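Local atomic coordinates of enoyl-CoA hydratase/isomerase (Mycobacterium abscessus, PDB entry 3QXZ), a protein that probably hydrates or isomerises the double bond of enoyl-CoA thioesters in fatty acid metabolism. Residues 125-137 against 162-174. Sequence-based numbering, arbitrary orientation.
Sequences LAEEGRYAIPQVR and LLLTGASFSAQRA
One direct backbone hydrogen bond, F169 N to Y131 O at 2.9 Å, crosses between two extended runs of a crotonase fold; waters carry most of the other backbone links. Water 4 joins Y131 N to F169 O of the same pair. Farther along, water 6 links I133 N to the carbonyls of L162 and A167. Water 5 ties I133 O and V136 N to L163 O. The run 125-137 leaves strand 122-126 of the main sheet; 162-174 connects helices 151-165 and 171-177.

Y131 and F169 also meet by their side chains. Y131 CB sits over one face of the F169 ring, a CH-pi contact 3.8 Å from the centroid. F169 CG stands between its own backbone N and carbonyl carbon (chi1 57°), which brings that face against Y131 CB. The Y131 ring has L125 CD2 over its centre, and its hydroxyl donates to A126 O at 2.7 Å, in the carbonyl plane. A171 CB packs against L125 CB at 3.9 Å.

In one of two S168 conformers, the extended R130 chain brings NE to S168 OG at 3.1 Å, in the guanidinium plane. G166, the first residue after helix 151-165, has positive phi. Its CA is 3.3 Å from I133 O. R137 NH1 forms a salt bridge with D199 of the second subunit and also donates to T165 O at 2.8 Å, nearly along the C=O axis.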
ATOM      1  N   LEU A 125      10.845   3.462  15.141  1.00  9.32           N
ATOM      2  CA  LEU A 125      12.133   4.071  14.750  1.00 10.15           C
ATOM      3  C   LEU A 125      12.523   5.268  15.609  1.00 10.80           C
ATOM      4  O   LEU A 125      11.679   6.067  16.011  1.00 11.18           O
ATOM      5  CB  LEU A 125      12.128   4.483  13.258  1.00 10.50           C
ATOM      6  CG  LEU A 125      12.591   3.449  12.230  1.00  9.48           C
ATOM      7  CD1 LEU A 125      11.726   2.191  12.226  1.00  9.51           C
ATOM      8  CD2 LEU A 125      12.593   4.079  10.818  1.00 11.16           C
ATOM      9  N   ALA A 126      13.823   5.381  15.830  1.00 10.64           N
ATOM     10  CA  ALA A 126      14.417   6.510  16.552  1.00 11.57           C
ATOM     11  C   ALA A 126      14.418   7.756  15.666  1.00 11.89           C
ATOM     12  O   ALA A 126      14.928   7.726  14.534  1.00 11.73           O
ATOM     13  CB  ALA A 126      15.834   6.162  16.943  1.00 11.42           C
ATOM     14  N   GLU A 127      13.924   8.873  16.211  1.00 12.97           N
ATOM     15  CA  GLU A 127      13.936  10.149  15.481  1.00 14.74           C
ATOM     16  C   GLU A 127      15.329  10.616  15.043  1.00 15.29           C
ATOM     17  O   GLU A 127      15.476  11.265  14.000  1.00 16.83           O
ATOM     18  CB  GLU A 127      13.216  11.233  16.300  1.00 16.57           C
ATOM     19  CG  GLU A 127      11.702  11.029  16.292  1.00 19.48           C
ATOM     20  CD  GLU A 127      10.985  11.768  17.420  1.00 25.37           C
ATOM     21  OE1 GLU A 127      11.639  12.524  18.169  1.00 27.45           O
ATOM     22  OE2 GLU A 127       9.755  11.584  17.555  1.00 30.29           O
ATOM     23  N   GLU A 128      16.341  10.262  15.825  1.00 15.06           N
ATOM     24  CA  GLU A 128      17.724  10.709  15.570  1.00 16.71           C
ATOM     25  C   GLU A 128      18.477   9.840  14.565  1.00 16.48           C
ATOM     26  O   GLU A 128      19.605  10.166  14.182  1.00 17.48           O
ATOM     27  CB  GLU A 128      18.512  10.779  16.888  1.00 17.79           C
ATOM     28  CG  GLU A 128      17.932  11.722  17.949  1.00 19.53           C
ATOM     29  CD  GLU A 128      16.953  11.045  18.910  1.00 21.50           C
ATOM     30  OE1 GLU A 128      16.386   9.971  18.587  1.00 17.39           O
ATOM     31  OE2 GLU A 128      16.737  11.596  20.013  1.00 25.49           O
ATOM     32  N   GLY A 129      17.859   8.731  14.130  1.00 14.79           N
ATOM     33  CA  GLY A 129      18.575   7.763  13.289  1.00 14.31           C
ATOM     34  C   GLY A 129      18.718   8.166  11.826  1.00 13.40           C
ATOM     35  O   GLY A 129      17.879   8.890  11.289  1.00 14.78           O
ATOM     36  N   ARG A 130      19.793   7.687  11.211  1.00 12.98           N
ATOM     37  CA  ARG A 130      19.942   7.738   9.762  1.00 13.69           C
ATOM     38  C   ARG A 130      19.422   6.419   9.172  1.00 12.00           C
ATOM     39  O   ARG A 130      19.815   5.340   9.613  1.00 12.27           O
ATOM     40  CB  ARG A 130      21.395   7.956   9.318  1.00 14.26           C
ATOM     41  CG  ARG A 130      21.482   8.140   7.779  1.00 19.98           C
ATOM     42  CD  ARG A 130      22.894   8.213   7.194  1.00 25.82           C
ATOM     43  NE  ARG A 130      22.871   7.764   5.789  1.00 30.23           N
ATOM     44  CZ  ARG A 130      23.683   6.847   5.264  1.00 32.21           C
ATOM     45  NH1 ARG A 130      24.638   6.292   6.005  1.00 33.85           N
ATOM     46  NH2 ARG A 130      23.551   6.497   3.985  1.00 32.82           N
ATOM     47  N   TYR A 131      18.567   6.535   8.159  1.00 11.81           N
ATOM     48  CA  TYR A 131      17.925   5.376   7.509  1.00 10.48           C
ATOM     49  C   TYR A 131      18.116   5.475   6.012  1.00 10.74           C
ATOM     50  O   TYR A 131      17.900   6.534   5.431  1.00 10.66           O
ATOM     51  CB  TYR A 131      16.427   5.349   7.854  1.00 10.49           C
ATOM     52  CG  TYR A 131      16.227   5.348   9.350  1.00  8.62           C
ATOM     53  CD1 TYR A 131      16.701   4.283  10.128  1.00  9.30           C
ATOM     54  CD2 TYR A 131      15.659   6.451   9.997  1.00  9.97           C
ATOM     55  CE1 TYR A 131      16.590   4.302  11.513  1.00 10.12           C
ATOM     56  CE2 TYR A 131      15.539   6.482  11.377  1.00 10.80           C
ATOM     57  CZ  TYR A 131      15.997   5.398  12.124  1.00  9.89           C
ATOM     58  OH  TYR A 131      15.893   5.414  13.507  1.00 11.26           O
ATOM     59  N   ALA A 132      18.542   4.383   5.369  1.00  9.52           N
ATOM     60  CA  ALA A 132      18.738   4.397   3.914  1.00  9.26           C
ATOM     61  C   ALA A 132      18.869   2.977   3.446  1.00  8.47           C
ATOM     62  O   ALA A 132      19.287   2.090   4.214  1.00  9.35           O
ATOM     63  CB  ALA A 132      20.006   5.185   3.512  1.00  9.97           C
ATOM     64  N   ILE A 133      18.588   2.782   2.154  1.00  8.06           N
ATOM     65  CA  ILE A 133      18.835   1.509   1.456  1.00  8.17           C
ATOM     66  C   ILE A 133      19.703   1.898   0.252  1.00  8.19           C
ATOM     67  O   ILE A 133      19.199   2.038  -0.855  1.00  8.21           O
ATOM     68  CB  ILE A 133      17.508   0.826   1.050  1.00  8.36           C
ATOM     69  CG1 ILE A 133      16.623   0.620   2.281  1.00  8.56           C
ATOM     70  CG2 ILE A 133      17.760  -0.502   0.364  1.00  8.90           C
ATOM     71  CD1 ILE A 133      15.157   0.249   1.932  1.00 10.09           C
ATOM     72  N   PRO A 134      21.023   2.101   0.486  1.00  8.51           N
ATOM     73  CA  PRO A 134      21.835   2.770  -0.535  1.00  8.53           C
ATOM     74  C   PRO A 134      22.620   1.834  -1.430  1.00  8.10           C
ATOM     75  O   PRO A 134      23.534   2.293  -2.117  1.00  8.83           O
ATOM     76  CB  PRO A 134      22.784   3.612   0.312  1.00 10.17           C
ATOM     77  CG  PRO A 134      23.075   2.722   1.496  1.00 10.90           C
ATOM     78  CD  PRO A 134      21.770   1.952   1.754  1.00  9.40           C
ATOM     79  N   GLN A 135      22.264   0.553  -1.449  1.00  7.77           N
ATOM     80  CA  GLN A 135      23.028  -0.456  -2.208  1.00  8.28           C
ATOM     81  C   GLN A 135      23.313  -0.052  -3.661  1.00  8.27           C
ATOM     82  O   GLN A 135      24.408  -0.313  -4.172  1.00  8.57           O
ATOM     83  CB  GLN A 135      22.256  -1.775  -2.190  1.00  8.42           C
ATOM     84  CG  GLN A 135      22.396  -2.613  -0.895  1.00  8.66           C
ATOM     85  CD  GLN A 135      21.372  -2.269   0.188  1.00 10.14           C
ATOM     86  OE1 GLN A 135      20.969  -1.114   0.356  1.00  9.38           O
ATOM     87  NE2 GLN A 135      20.939  -3.287   0.929  1.00 10.50           N
ATOM     88  N   VAL A 136      22.340   0.553  -4.351  1.00  7.71           N
ATOM     89  CA  VAL A 136      22.576   0.909  -5.775  1.00  7.40           C
ATOM     90  C   VAL A 136      23.669   1.961  -5.957  1.00  7.67           C
ATOM     91  O   VAL A 136      24.279   2.025  -7.026  1.00  7.81           O
ATOM     92  CB  VAL A 136      21.292   1.384  -6.519  1.00  7.16           C
ATOM     93  CG1 VAL A 136      20.229   0.268  -6.565  1.00  7.77           C
ATOM     94  CG2 VAL A 136      20.739   2.689  -5.901  1.00  7.19           C
ATOM     95  N   ARG A 137      23.950   2.751  -4.908  1.00  8.10           N
ATOM     96  CA  ARG A 137      25.040   3.742  -4.951  1.00  8.33           C
ATOM     97  C   ARG A 137      26.407   3.090  -4.816  1.00  9.14           C
ATOM     98  O   ARG A 137      27.427   3.754  -5.044  1.00  9.85           O
ATOM     99  CB  ARG A 137      24.832   4.805  -3.865  1.00  8.53           C
ATOM    100  CG  ARG A 137      23.495   5.536  -3.962  1.00  9.23           C
ATOM    101  CD  ARG A 137      23.295   6.529  -2.826  1.00 10.11           C
ATOM    102  NE  ARG A 137      23.949   7.825  -3.033  1.00 10.94           N
ATOM    103  CZ  ARG A 137      23.434   8.836  -3.732  1.00 11.70           C
ATOM    104  NH1 ARG A 137      22.279   8.717  -4.380  1.00 12.43           N
ATOM    105  NH2 ARG A 137      24.091  10.000  -3.810  1.00 11.52           N
ATOM    106  N   LEU A 162      13.270   5.267  -2.758  1.00  6.75           N
ATOM    107  CA  LEU A 162      14.243   4.789  -1.785  0.70  7.33           C
ATOM    108  C   LEU A 162      15.190   3.769  -2.418  1.00  7.05           C
ATOM    109  O   LEU A 162      16.398   3.803  -2.139  1.00  7.84           O
ATOM    110  CB  LEU A 162      13.539   4.224  -0.546  0.70  8.10           C
ATOM    111  CG  LEU A 162      12.663   5.236   0.203  0.70  9.09           C
ATOM    112  CD1 LEU A 162      12.094   4.625   1.488  0.70 10.68           C
ATOM    113  CD2 LEU A 162      13.436   6.530   0.516  0.70 11.03           C
ATOM    114  N   LEU A 163      14.682   2.892  -3.285  1.00  7.11           N
ATOM    115  CA  LEU A 163      15.539   1.825  -3.862  1.00  7.46           C
ATOM    116  C   LEU A 163      16.397   2.295  -5.028  1.00  7.96           C
ATOM    117  O   LEU A 163      17.545   1.844  -5.170  1.00  8.36           O
ATOM    118  CB  LEU A 163      14.692   0.635  -4.299  1.00  7.71           C
ATOM    119  CG  LEU A 163      13.863  -0.015  -3.180  1.00  7.04           C
ATOM    120  CD1 LEU A 163      13.148  -1.235  -3.755  1.00  9.49           C
ATOM    121  CD2 LEU A 163      14.733  -0.381  -1.976  1.00  9.37           C
ATOM    122  N   LEU A 164      15.871   3.182  -5.870  1.00  7.99           N
ATOM    123  CA  LEU A 164      16.589   3.616  -7.067  1.00  8.41           C
ATOM    124  C   LEU A 164      17.538   4.761  -6.775  1.00  9.11           C
ATOM    125  O   LEU A 164      18.533   4.918  -7.495  1.00  9.47           O
ATOM    126  CB  LEU A 164      15.618   4.015  -8.185  1.00  7.97           C
ATOM    127  CG  LEU A 164      14.715   2.927  -8.754  1.00  8.81           C
ATOM    128  CD1 LEU A 164      13.775   3.465  -9.795  1.00  9.87           C
ATOM    129  CD2 LEU A 164      15.564   1.794  -9.370  1.00 11.18           C
ATOM    130  N   THR A 165      17.255   5.585  -5.774  1.00  9.01           N
ATOM    131  CA  THR A 165      18.185   6.673  -5.452  1.00 10.42           C
ATOM    132  C   THR A 165      19.082   6.313  -4.278  1.00 10.23           C
ATOM    133  O   THR A 165      20.146   6.910  -4.128  1.00 10.95           O
ATOM    134  CB  THR A 165      17.492   8.028  -5.133  1.00 10.58           C
ATOM    135  OG1 THR A 165      16.828   7.970  -3.862  1.00 10.30           O
ATOM    136  CG2 THR A 165      16.526   8.451  -6.225  1.00 12.48           C
ATOM    137  N   GLY A 166      18.662   5.386  -3.405  1.00  9.22           N
ATOM    138  CA  GLY A 166      19.417   5.103  -2.186  1.00 10.94           C
ATOM    139  C   GLY A 166      19.434   6.230  -1.169  1.00 12.38           C
ATOM    140  O   GLY A 166      20.257   6.212  -0.241  1.00 13.49           O
ATOM    141  N   ALA A 167      18.525   7.183  -1.322  1.00 13.34           N
ATOM    142  CA  ALA A 167      18.517   8.353  -0.447  1.00 14.96           C
ATOM    143  C   ALA A 167      18.139   8.038   1.001  1.00 14.29           C
ATOM    144  O   ALA A 167      17.391   7.114   1.302  1.00 12.79           O
ATOM    145  CB  ALA A 167      17.613   9.423  -1.001  1.00 17.29           C
ATOM    146  N   SER A 168      18.671   8.847   1.901  1.00 14.49           N
ATOM    147  CA  SER A 168      18.331   8.741   3.308  0.70 14.45           C
ATOM    148  C   SER A 168      16.937   9.300   3.551  1.00 13.77           C
ATOM    149  O   SER A 168      16.430  10.111   2.764  1.00 14.92           O
ATOM    150  CB  SER A 168      19.385   9.465   4.150  0.70 15.12           C
ATOM    151  OG  SER A 168      20.672   8.902   3.912  0.70 18.43           O
ATOM    152  N   PHE A 169      16.306   8.854   4.627  1.00 11.92           N
ATOM    153  CA  PHE A 169      14.965   9.307   5.001  1.00 12.15           C
ATOM    154  C   PHE A 169      14.861   9.330   6.510  1.00 12.15           C
ATOM    155  O   PHE A 169      15.577   8.597   7.207  1.00 13.25           O
ATOM    156  CB  PHE A 169      13.854   8.448   4.362  1.00 12.13           C
ATOM    157  CG  PHE A 169      13.945   6.961   4.675  1.00 11.01           C
ATOM    158  CD1 PHE A 169      14.758   6.128   3.904  1.00 11.28           C
ATOM    159  CD2 PHE A 169      13.207   6.403   5.714  1.00 11.30           C
ATOM    160  CE1 PHE A 169      14.831   4.754   4.165  1.00 11.05           C
ATOM    161  CE2 PHE A 169      13.269   5.032   5.984  1.00 11.38           C
ATOM    162  CZ  PHE A 169      14.099   4.208   5.203  1.00 10.25           C
ATOM    163  N   SER A 170      13.995  10.197   7.017  1.00 11.71           N
ATOM    164  CA  SER A 170      13.829  10.344   8.455  1.00 12.25           C
ATOM    165  C   SER A 170      12.856   9.326   9.046  1.00 11.73           C
ATOM    166  O   SER A 170      12.005   8.758   8.349  1.00 10.74           O
ATOM    167  CB  SER A 170      13.325  11.748   8.782  1.00 13.09           C
ATOM    168  OG  SER A 170      11.984  11.918   8.337  1.00 13.41           O
ATOM    169  N   ALA A 171      12.948   9.131  10.355  1.00 11.59           N
ATOM    170  CA  ALA A 171      11.934   8.350  11.065  1.00 11.83           C
ATOM    171  C   ALA A 171      10.527   8.879  10.835  1.00 11.91           C
ATOM    172  O   ALA A 171       9.574   8.107  10.657  1.00 11.70           O
ATOM    173  CB  ALA A 171      12.228   8.328  12.564  1.00 12.49           C
ATOM    174  N   GLN A 172      10.388  10.207  10.844  1.00 11.82           N
ATOM    175  CA  GLN A 172       9.072  10.823  10.610  1.00 12.06           C
ATOM    176  C   GLN A 172       8.516  10.483   9.222  1.00 11.23           C
ATOM    177  O   GLN A 172       7.344  10.155   9.085  1.00 11.14           O
ATOM    178  CB  GLN A 172       9.102  12.351  10.858  1.00 13.20           C
ATOM    179  CG  GLN A 172       7.766  13.060  10.589  1.00 18.25           C
ATOM    180  CD  GLN A 172       6.637  12.665  11.547  1.00 24.44           C
ATOM    181  OE1 GLN A 172       6.877  12.192  12.672  1.00 26.85           O
ATOM    182  NE2 GLN A 172       5.393  12.875  11.105  1.00 27.29           N
ATOM    183  N   ARG A 173       9.358  10.572   8.192  1.00 11.20           N
ATOM    184  CA  ARG A 173       8.886  10.197   6.871  0.50 10.59           C
ATOM    185  C   ARG A 173       8.557   8.701   6.797  1.00 10.60           C
ATOM    186  O   ARG A 173       7.599   8.324   6.123  1.00 10.28           O
ATOM    187  CB  ARG A 173       9.859  10.606   5.771  0.50 10.72           C
ATOM    188  CG  ARG A 173       9.217  10.537   4.401  0.50 10.98           C
ATOM    189  CD  ARG A 173      10.217  10.734   3.297  0.50 12.00           C
ATOM    190  NE  ARG A 173       9.532  10.568   2.026  0.50  9.07           N
ATOM    191  CZ  ARG A 173      10.153  10.396   0.867  0.50  9.27           C
ATOM    192  NH1 ARG A 173      11.488  10.344   0.830  0.50  7.33           N
ATOM    193  NH2 ARG A 173       9.428  10.262  -0.244  0.50  9.21           N
ATOM    194  N   ALA A 174       9.305   7.870   7.523  1.00 10.19           N
ATOM    195  CA  ALA A 174       8.994   6.442   7.582  1.00  9.86           C
ATOM    196  C   ALA A 174       7.599   6.203   8.153  1.00  9.01           C
ATOM    197  O   ALA A 174       6.855   5.341   7.660  1.00  9.48           O
ATOM    198  CB  ALA A 174      10.052   5.714   8.378  1.00  9.44           C
TER
HETATM  199  O   HOH W   1      15.393  10.080  11.502  1.00 11.30           O
HETATM  200  O   HOH W   2       8.348  13.271  14.848  1.00 38.47           O
HETATM  201  O   HOH W   3      21.903   7.505   1.468  1.00 21.54           O
HETATM  202  O   HOH W   4      18.066   9.463   7.686  1.00 24.18           O
HETATM  203  O   HOH W   5      19.525   0.814  -3.326  1.00  5.36           O
HETATM  204  O   HOH W   6      17.026   4.514   0.570  1.00  6.73           O